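Local coordinates for protein Rio2 kinase (Chaetomium thermophilum, PDB 4GYI) that binds ADP and magnesium as an atypical RIO-type kinase of pre-40S ribosome maturation, and probably phosphorylates serine and threonine residues of proteins, at residues Arg18-Val23 and Tyr75-Gly80; Arg220-Gly225 and Val263-Pro268; Met272-Asp277 and Pro298-Ala303. One frame throughout, in Å; residues are numbered along the deposited sequence.

Interaction 1. Residues Arg18-Val23 and Tyr75-Gly80; sequences RVLTAV and YRLTYG
V23 and L77 hold the nearest pair of CA atoms, 6.4 Å apart, where helix 18-23 passes over strand 75-77. The short axes of helix and strand come within 8.8 Å and are almost perpendicular, with a signed crossing angle of -91°, so the helix meets the strand over a short length. No hydrogen bond joins the two segments. V23 points its side chain at the strand. Its CG1, anti to the backbone N (chi1 173°), settles on the peptide link between R76 and L77, with CG1 of V23 3.7 Å from the backbone N of L77 and 4.2 Å from CB of L77. One turn earlier L20 reaches the same leucine: CD1 of L20 meets CD1 of L77 at 3.7 Å, methyl to methyl, and the two side chains cross at about a right angle. L77 is therefore touched at its CB by V23 and at a terminal methyl by L20. L85 of helix 79-92 packs on both leucines, and I38 of helix 35-42 packs on V23. Just past the strand, T78 is the N-cap of helix 79-92, its OG1 bonded to the backbone N of G81 and to O of G62. A helix packed against a two-stranded antiparallel hairpin, strands 64-68 and 75-77, with L20 also touching I64, fits the winged-helix form of the helix-turn-helix fold, as expected for an N-terminal Rio2 domain of that clan.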
# COMPACT_ATOMS: atom_id res chain seq x y z
N ARG A 18 11.80 22.84 -3.30
CA ARG A 18 13.14 22.52 -3.78
C ARG A 18 14.08 22.10 -2.65
O ARG A 18 14.88 21.18 -2.80
CB ARG A 18 13.70 23.74 -4.53
CG ARG A 18 14.93 23.44 -5.35
CD ARG A 18 15.41 24.67 -6.14
NE ARG A 18 16.45 24.30 -7.09
CZ ARG A 18 16.21 23.89 -8.33
NH1 ARG A 18 14.96 23.82 -8.77
NH2 ARG A 18 17.21 23.56 -9.13
N VAL A 19 13.98 22.78 -1.51
CA VAL A 19 14.77 22.45 -0.33
C VAL A 19 14.29 21.14 0.31
O VAL A 19 15.11 20.29 0.69
CB VAL A 19 14.73 23.61 0.70
CG1 VAL A 19 15.41 23.21 2.00
CG2 VAL A 19 15.40 24.83 0.12
N LEU A 20 12.97 20.97 0.42
CA LEU A 20 12.41 19.71 0.88
C LEU A 20 12.91 18.57 0.00
O LEU A 20 13.38 17.55 0.51
CB LEU A 20 10.87 19.76 0.88
CG LEU A 20 10.19 18.58 1.58
CD1 LEU A 20 10.72 18.47 3.01
CD2 LEU A 20 8.63 18.70 1.56
N THR A 21 12.84 18.74 -1.31
CA THR A 21 13.31 17.73 -2.25
C THR A 21 14.81 17.46 -2.09
O THR A 21 15.26 16.32 -2.19
CB THR A 21 13.03 18.16 -3.70
OG1 THR A 21 11.62 18.36 -3.88
CG2 THR A 21 13.53 17.11 -4.69
N ALA A 22 15.56 18.53 -1.83
CA ALA A 22 17.00 18.43 -1.61
C ALA A 22 17.34 17.62 -0.37
O ALA A 22 18.34 16.91 -0.35
CB ALA A 22 17.62 19.84 -1.52
N VAL A 23 16.53 17.75 0.67
CA VAL A 23 16.76 16.95 1.88
C VAL A 23 16.49 15.48 1.56
O VAL A 23 17.23 14.58 1.97
CB VAL A 23 15.87 17.41 3.04
CG1 VAL A 23 16.00 16.44 4.21
CG2 VAL A 23 16.24 18.82 3.45
N TYR A 75 19.72 18.18 9.10
CA TYR A 75 18.29 17.89 9.22
C TYR A 75 17.96 16.54 8.59
O TYR A 75 18.66 16.06 7.69
CB TYR A 75 17.47 18.99 8.54
CG TYR A 75 17.64 20.35 9.16
CD1 TYR A 75 16.71 20.85 10.06
CD2 TYR A 75 18.74 21.15 8.84
CE1 TYR A 75 16.86 22.10 10.62
CE2 TYR A 75 18.90 22.39 9.41
CZ TYR A 75 17.96 22.86 10.29
OH TYR A 75 18.11 24.10 10.85
N ARG A 76 16.89 15.92 9.06
CA ARG A 76 16.38 14.75 8.39
C ARG A 76 14.97 15.01 7.92
O ARG A 76 14.25 15.85 8.48
CB ARG A 76 16.38 13.53 9.32
CG ARG A 76 15.47 13.68 10.51
CD ARG A 76 15.41 12.40 11.34
NE ARG A 76 14.54 12.56 12.49
CZ ARG A 76 13.22 12.41 12.45
NH1 ARG A 76 12.63 12.10 11.30
NH2 ARG A 76 12.49 12.58 13.54
N LEU A 77 14.57 14.28 6.90
CA LEU A 77 13.20 14.27 6.44
C LEU A 77 12.32 13.59 7.50
O LEU A 77 12.74 12.60 8.10
CB LEU A 77 13.16 13.50 5.14
CG LEU A 77 11.96 13.58 4.20
CD1 LEU A 77 11.80 15.00 3.71
CD2 LEU A 77 12.23 12.61 3.05
N THR A 78 11.13 14.12 7.76
CA THR A 78 10.19 13.40 8.61
C THR A 78 9.20 12.64 7.74
O THR A 78 9.21 12.77 6.51
CB THR A 78 9.38 14.33 9.53
OG1 THR A 78 8.57 15.21 8.74
CG2 THR A 78 10.31 15.12 10.44
N TYR A 79 8.37 11.82 8.36
CA TYR A 79 7.34 11.11 7.64
C TYR A 79 6.37 12.07 6.94
O TYR A 79 5.95 11.84 5.79
CB TYR A 79 6.58 10.18 8.58
CG TYR A 79 7.46 9.13 9.23
CD1 TYR A 79 8.11 8.19 8.45
CD2 TYR A 79 7.65 9.09 10.61
CE1 TYR A 79 8.91 7.23 9.01
CE2 TYR A 79 8.46 8.12 11.19
CZ TYR A 79 9.07 7.18 10.38
OH TYR A 79 9.89 6.20 10.90
N GLY A 80 6.04 13.17 7.63
CA GLY A 80 5.16 14.18 7.05
C GLY A 80 5.79 14.76 5.80
O GLY A 80 5.11 14.99 4.80

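Interaction 2. Residues Arg220-Gly225 and Val263-Pro268; sequences RLAKHG and VSMDHP
G225, just beyond helix 220-223, lies beside M265, their CA atoms 5.0 Å apart, where strand 263-264 gives way to a type I beta turn from S264 to H267. One hydrogen bond spans the gap: the backbone N of M265 donates to O of G225 at 2.8 Å, with an N-H...O angle of 153°. The donor stands above the carbonyl plane, 55° out of it, so the bond does not follow a lone pair. CA of S264 adds a CA-H...O contact of 3.2 Å to O of G225, giving that oxygen a second, weaker neighbour. The side chain of M265 bends at chi2 and chi3, folding back along the end of the helix. Its CG lies 3.6 Å from O of A222, and its SD rests 3.6 Å from CB of A222. I227 of strand 226-227 and A303 of helix 300-304 also pack on M265. On the turn, OG of S264 accepts from the backbone N of D266 at 2.7 Å, forming an ST turn, and also bonds to OD2 of D316. G225 has positive phi (87°), a conformation suited to glycine. Its backbone N bonds to O of A222, and the N of the next residue to O of L221. This is a Schellman motif: it ends helix 207-223 and leads the chain into strand 226-227, which pairs antiparallel with strand 263-264 in the RIO kinase domain.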
# COMPACT_ATOMS: atom_id res chain seq x y z
N ARG A 220 -7.52 -19.23 -9.11
CA ARG A 220 -7.10 -18.47 -10.29
C ARG A 220 -5.78 -17.76 -10.05
O ARG A 220 -4.89 -17.78 -10.90
CB ARG A 220 -8.17 -17.47 -10.75
CG ARG A 220 -7.79 -16.77 -12.05
CD ARG A 220 -8.90 -15.86 -12.59
NE ARG A 220 -8.43 -15.18 -13.80
CZ ARG A 220 -8.87 -14.01 -14.25
NH1 ARG A 220 -9.82 -13.33 -13.60
NH2 ARG A 220 -8.34 -13.50 -15.36
N LEU A 221 -5.64 -17.12 -8.88
CA LEU A 221 -4.38 -16.50 -8.50
C LEU A 221 -3.23 -17.52 -8.57
O LEU A 221 -2.18 -17.25 -9.15
CB LEU A 221 -4.46 -15.89 -7.11
CG LEU A 221 -5.11 -14.52 -6.92
CD1 LEU A 221 -5.25 -14.22 -5.45
CD2 LEU A 221 -4.30 -13.40 -7.58
N ALA A 222 -3.45 -18.70 -8.00
CA ALA A 222 -2.39 -19.72 -7.91
C ALA A 222 -1.97 -20.21 -9.29
O ALA A 222 -0.79 -20.44 -9.54
CB ALA A 222 -2.85 -20.89 -7.05
N LYS A 223 -2.95 -20.35 -10.19
CA LYS A 223 -2.67 -20.71 -11.58
C LYS A 223 -1.78 -19.67 -12.26
O LYS A 223 -1.05 -20.00 -13.19
CB LYS A 223 -3.98 -20.92 -12.36
CG LYS A 223 -4.04 -20.23 -13.71
CD LYS A 223 -5.07 -20.88 -14.61
CE LYS A 223 -4.64 -22.30 -14.96
NZ LYS A 223 -5.72 -23.08 -15.63
N HIS A 224 -1.81 -18.43 -11.77
CA HIS A 224 -0.92 -17.39 -12.30
C HIS A 224 0.32 -17.16 -11.44
O HIS A 224 1.01 -16.15 -11.58
CB HIS A 224 -1.67 -16.07 -12.53
CG HIS A 224 -2.61 -16.10 -13.70
ND1 HIS A 224 -2.28 -15.58 -14.93
CD2 HIS A 224 -3.85 -16.63 -13.83
CE1 HIS A 224 -3.29 -15.77 -15.77
NE2 HIS A 224 -4.25 -16.40 -15.12
N GLY A 225 0.62 -18.11 -10.55
CA GLY A 225 1.84 -18.07 -9.77
C GLY A 225 1.79 -17.29 -8.46
O GLY A 225 2.81 -17.07 -7.81
N VAL A 263 2.85 -13.44 -2.39
CA VAL A 263 4.03 -14.27 -2.58
C VAL A 263 3.81 -15.22 -3.75
O VAL A 263 2.67 -15.55 -4.10
CB VAL A 263 4.38 -15.08 -1.32
CG1 VAL A 263 4.48 -14.17 -0.12
CG2 VAL A 263 3.35 -16.16 -1.06
N SER A 264 4.91 -15.64 -4.35
CA SER A 264 4.86 -16.58 -5.46
C SER A 264 4.49 -17.97 -4.99
O SER A 264 4.81 -18.36 -3.87
CB SER A 264 6.21 -16.62 -6.16
OG SER A 264 6.38 -17.86 -6.80
N MET A 265 3.85 -18.75 -5.85
CA MET A 265 3.56 -20.15 -5.53
C MET A 265 4.85 -20.94 -5.33
O MET A 265 4.82 -22.07 -4.84
CB MET A 265 2.69 -20.81 -6.60
CG MET A 265 1.24 -20.41 -6.57
SD MET A 265 0.26 -21.24 -5.29
CE MET A 265 0.40 -22.95 -5.88
N ASP A 266 5.98 -20.36 -5.73
CA ASP A 266 7.29 -20.99 -5.56
C ASP A 266 7.96 -20.62 -4.24
O ASP A 266 9.12 -20.97 -4.02
CB ASP A 266 8.22 -20.60 -6.71
CG ASP A 266 7.90 -21.31 -8.00
OD1 ASP A 266 7.49 -22.49 -7.94
OD2 ASP A 266 8.06 -20.70 -9.07
N HIS A 267 7.26 -19.88 -3.38
CA HIS A 267 7.85 -19.44 -2.11
C HIS A 267 8.05 -20.65 -1.24
O HIS A 267 7.22 -21.55 -1.23
CB HIS A 267 6.92 -18.45 -1.42
CG HIS A 267 7.52 -17.81 -0.21
ND1 HIS A 267 7.75 -18.49 0.96
CD2 HIS A 267 7.90 -16.52 0.02
CE1 HIS A 267 8.28 -17.67 1.85
NE2 HIS A 267 8.37 -16.47 1.31
N PRO A 268 9.18 -20.70 -0.51
CA PRO A 268 9.50 -21.86 0.35
C PRO A 268 8.35 -22.19 1.30
O PRO A 268 8.11 -23.36 1.59
CB PRO A 268 10.72 -21.38 1.14
CG PRO A 268 11.39 -20.42 0.24
CD PRO A 268 10.28 -19.72 -0.52

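Interaction 3. Residues Met272-Asp277 and Pro298-Ala303; sequences MYFDRD and PFYKDA
F274 carries most of this contact, its ring reaching from helix 272-277 into the N-terminal turn of the helix that starts at Y300. With CG anti to the backbone N (chi1 -175°), the ring extends away from its own helix. CE2 of F274 comes 3.5 Å from the backbone N of Y300, and CE1 of F274 lies 3.6 Å from CB of A303. P298 O sits at the ring edge, near its plane, 3.6 Å from CE2 of F274. Closer to the backbone, CB of F274 meets CD1 of Y300 at 3.7 Å, and the two side chains cross obliquely. Beside the F274 ring a water bridges the segments, donating to OD1 of D275 at 2.8 Å and to O of P298 at 3.0 Å. In the second shell, I218 and L219 of helix 207-223 pack on F274, and L219 also touches P298, which follows a cis peptide bond. OH of Y300 bonds to O of M265, fixing the far end of that ring. No direct hydrogen bond joins the segments; van der Waals packing round F274 carries most of the contact, and the water adds a polar link between two acceptors that could not bond to each other.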
# COMPACT_ATOMS: atom_id res chain seq x y z
N MET A 272 2.00 -23.18 3.40
CA MET A 272 1.45 -22.53 4.58
C MET A 272 0.62 -21.29 4.18
O MET A 272 -0.48 -21.09 4.68
CB MET A 272 2.57 -22.17 5.56
CG MET A 272 2.12 -21.37 6.81
SD MET A 272 1.91 -19.57 6.60
CE MET A 272 3.60 -19.06 6.30
N TYR A 273 1.14 -20.47 3.26
CA TYR A 273 0.42 -19.26 2.83
C TYR A 273 -0.87 -19.59 2.08
O TYR A 273 -1.92 -18.98 2.33
CB TYR A 273 1.31 -18.33 1.99
CG TYR A 273 2.45 -17.67 2.75
CD1 TYR A 273 2.20 -16.69 3.70
CD2 TYR A 273 3.77 -18.01 2.49
CE1 TYR A 273 3.24 -16.08 4.39
CE2 TYR A 273 4.82 -17.41 3.18
CZ TYR A 273 4.55 -16.45 4.13
OH TYR A 273 5.59 -15.86 4.81
N PHE A 274 -0.80 -20.54 1.16
CA PHE A 274 -2.00 -21.03 0.49
C PHE A 274 -3.05 -21.49 1.50
O PHE A 274 -4.16 -20.96 1.52
CB PHE A 274 -1.65 -22.18 -0.47
CG PHE A 274 -2.81 -22.65 -1.30
CD1 PHE A 274 -3.11 -22.04 -2.51
CD2 PHE A 274 -3.60 -23.71 -0.87
CE1 PHE A 274 -4.18 -22.48 -3.28
CE2 PHE A 274 -4.67 -24.15 -1.63
CZ PHE A 274 -4.95 -23.52 -2.85
N ASP A 275 -2.69 -22.46 2.33
CA ASP A 275 -3.63 -23.08 3.26
C ASP A 275 -4.25 -22.04 4.19
O ASP A 275 -5.41 -22.15 4.56
CB ASP A 275 -2.94 -24.15 4.11
CG ASP A 275 -2.67 -25.42 3.34
OD1 ASP A 275 -3.37 -25.68 2.33
OD2 ASP A 275 -1.76 -26.18 3.74
N ARG A 276 -3.46 -21.03 4.53
CA ARG A 276 -3.90 -20.00 5.45
C ARG A 276 -4.98 -19.12 4.82
O ARG A 276 -5.95 -18.77 5.48
CB ARG A 276 -2.72 -19.15 5.89
CG ARG A 276 -3.00 -18.34 7.14
CD ARG A 276 -1.75 -17.59 7.58
NE ARG A 276 -1.41 -16.52 6.65
CZ ARG A 276 -0.34 -15.75 6.75
NH1 ARG A 276 0.52 -15.92 7.76
NH2 ARG A 276 -0.12 -14.80 5.85
N ASP A 277 -4.80 -18.77 3.55
CA ASP A 277 -5.82 -18.02 2.82
C ASP A 277 -7.15 -18.80 2.78
O ASP A 277 -8.22 -18.27 3.13
CB ASP A 277 -5.34 -17.67 1.40
CG ASP A 277 -4.37 -16.44 1.36
OD1 ASP A 277 -4.21 -15.75 2.40
OD2 ASP A 277 -3.80 -16.15 0.27
N PRO A 298 -9.68 -26.50 -1.27
CA PRO A 298 -8.63 -27.06 -2.14
C PRO A 298 -7.31 -27.14 -1.39
O PRO A 298 -7.12 -26.45 -0.39
CB PRO A 298 -8.54 -26.04 -3.28
CG PRO A 298 -8.99 -24.77 -2.71
CD PRO A 298 -10.05 -25.13 -1.68
N PHE A 299 -6.43 -28.03 -1.83
CA PHE A 299 -5.16 -28.22 -1.16
C PHE A 299 -4.06 -27.69 -2.05
O PHE A 299 -4.19 -27.70 -3.28
CB PHE A 299 -4.92 -29.70 -0.89
CG PHE A 299 -6.11 -30.42 -0.32
CD1 PHE A 299 -6.42 -30.29 1.03
CD2 PHE A 299 -6.90 -31.21 -1.12
CE1 PHE A 299 -7.52 -30.95 1.56
CE2 PHE A 299 -7.99 -31.87 -0.60
CZ PHE A 299 -8.30 -31.74 0.75
N TYR A 300 -2.99 -27.22 -1.42
CA TYR A 300 -1.85 -26.66 -2.13
C TYR A 300 -1.26 -27.60 -3.20
O TYR A 300 -0.94 -27.15 -4.30
CB TYR A 300 -0.76 -26.29 -1.13
CG TYR A 300 0.52 -25.82 -1.78
CD1 TYR A 300 0.63 -24.53 -2.29
CD2 TYR A 300 1.62 -26.67 -1.89
CE1 TYR A 300 1.81 -24.10 -2.88
CE2 TYR A 300 2.80 -26.25 -2.48
CZ TYR A 300 2.89 -24.96 -2.97
OH TYR A 300 4.07 -24.54 -3.56
N LYS A 301 -1.11 -28.88 -2.88
CA LYS A 301 -0.50 -29.80 -3.84
C LYS A 301 -1.32 -29.91 -5.12
O LYS A 301 -0.75 -30.11 -6.19
CB LYS A 301 -0.23 -31.19 -3.24
CG LYS A 301 -0.68 -31.38 -1.81
CD LYS A 301 -2.15 -31.78 -1.72
CE LYS A 301 -2.39 -33.18 -2.26
NZ LYS A 301 -3.77 -33.65 -1.96
N ASP A 302 -2.64 -29.79 -5.00
CA ASP A 302 -3.50 -29.70 -6.18
C ASP A 302 -3.16 -28.44 -6.95
O ASP A 302 -2.78 -28.50 -8.11
CB ASP A 302 -4.98 -29.64 -5.79
CG ASP A 302 -5.41 -30.78 -4.91
OD1 ASP A 302 -6.36 -30.57 -4.11
OD2 ASP A 302 -4.82 -31.88 -5.01
N ALA A 303 -3.31 -27.29 -6.28
CA ALA A 303 -3.10 -25.98 -6.90
C ALA A 303 -1.76 -25.85 -7.64
O ALA A 303 -1.73 -25.34 -8.76
CB ALA A 303 -3.26 -24.86 -5.86
O HOH W 1 -6.21 -25.61 2.30

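In the fold
Interaction 1 stands apart, in the N-terminal Rio2 domain: its centre lies about 39 Å from that of interaction 2 and about 44 Å from that of interaction 3, across the centre of the chain. Interactions 2 and 3 are neighbours, with centres about 10 Å apart, and share helix 207-223, whose end is met in one and whose side chains support F274 in the other. They also touch directly: the rings of H267 and Y273 meet edge-to-face, CE1 of H267 3.7 Å from CE2 of Y273. Interactions 1 and 2 are buried, whereas interaction 3 is only partly so. The chemistry differs: aliphatic packing in 18-23/75-80, a backbone hydrogen bond beside the packing of M265 on A222 in 220-225/263-268, and a water bridge beside an aromatic in 272-277/298-303.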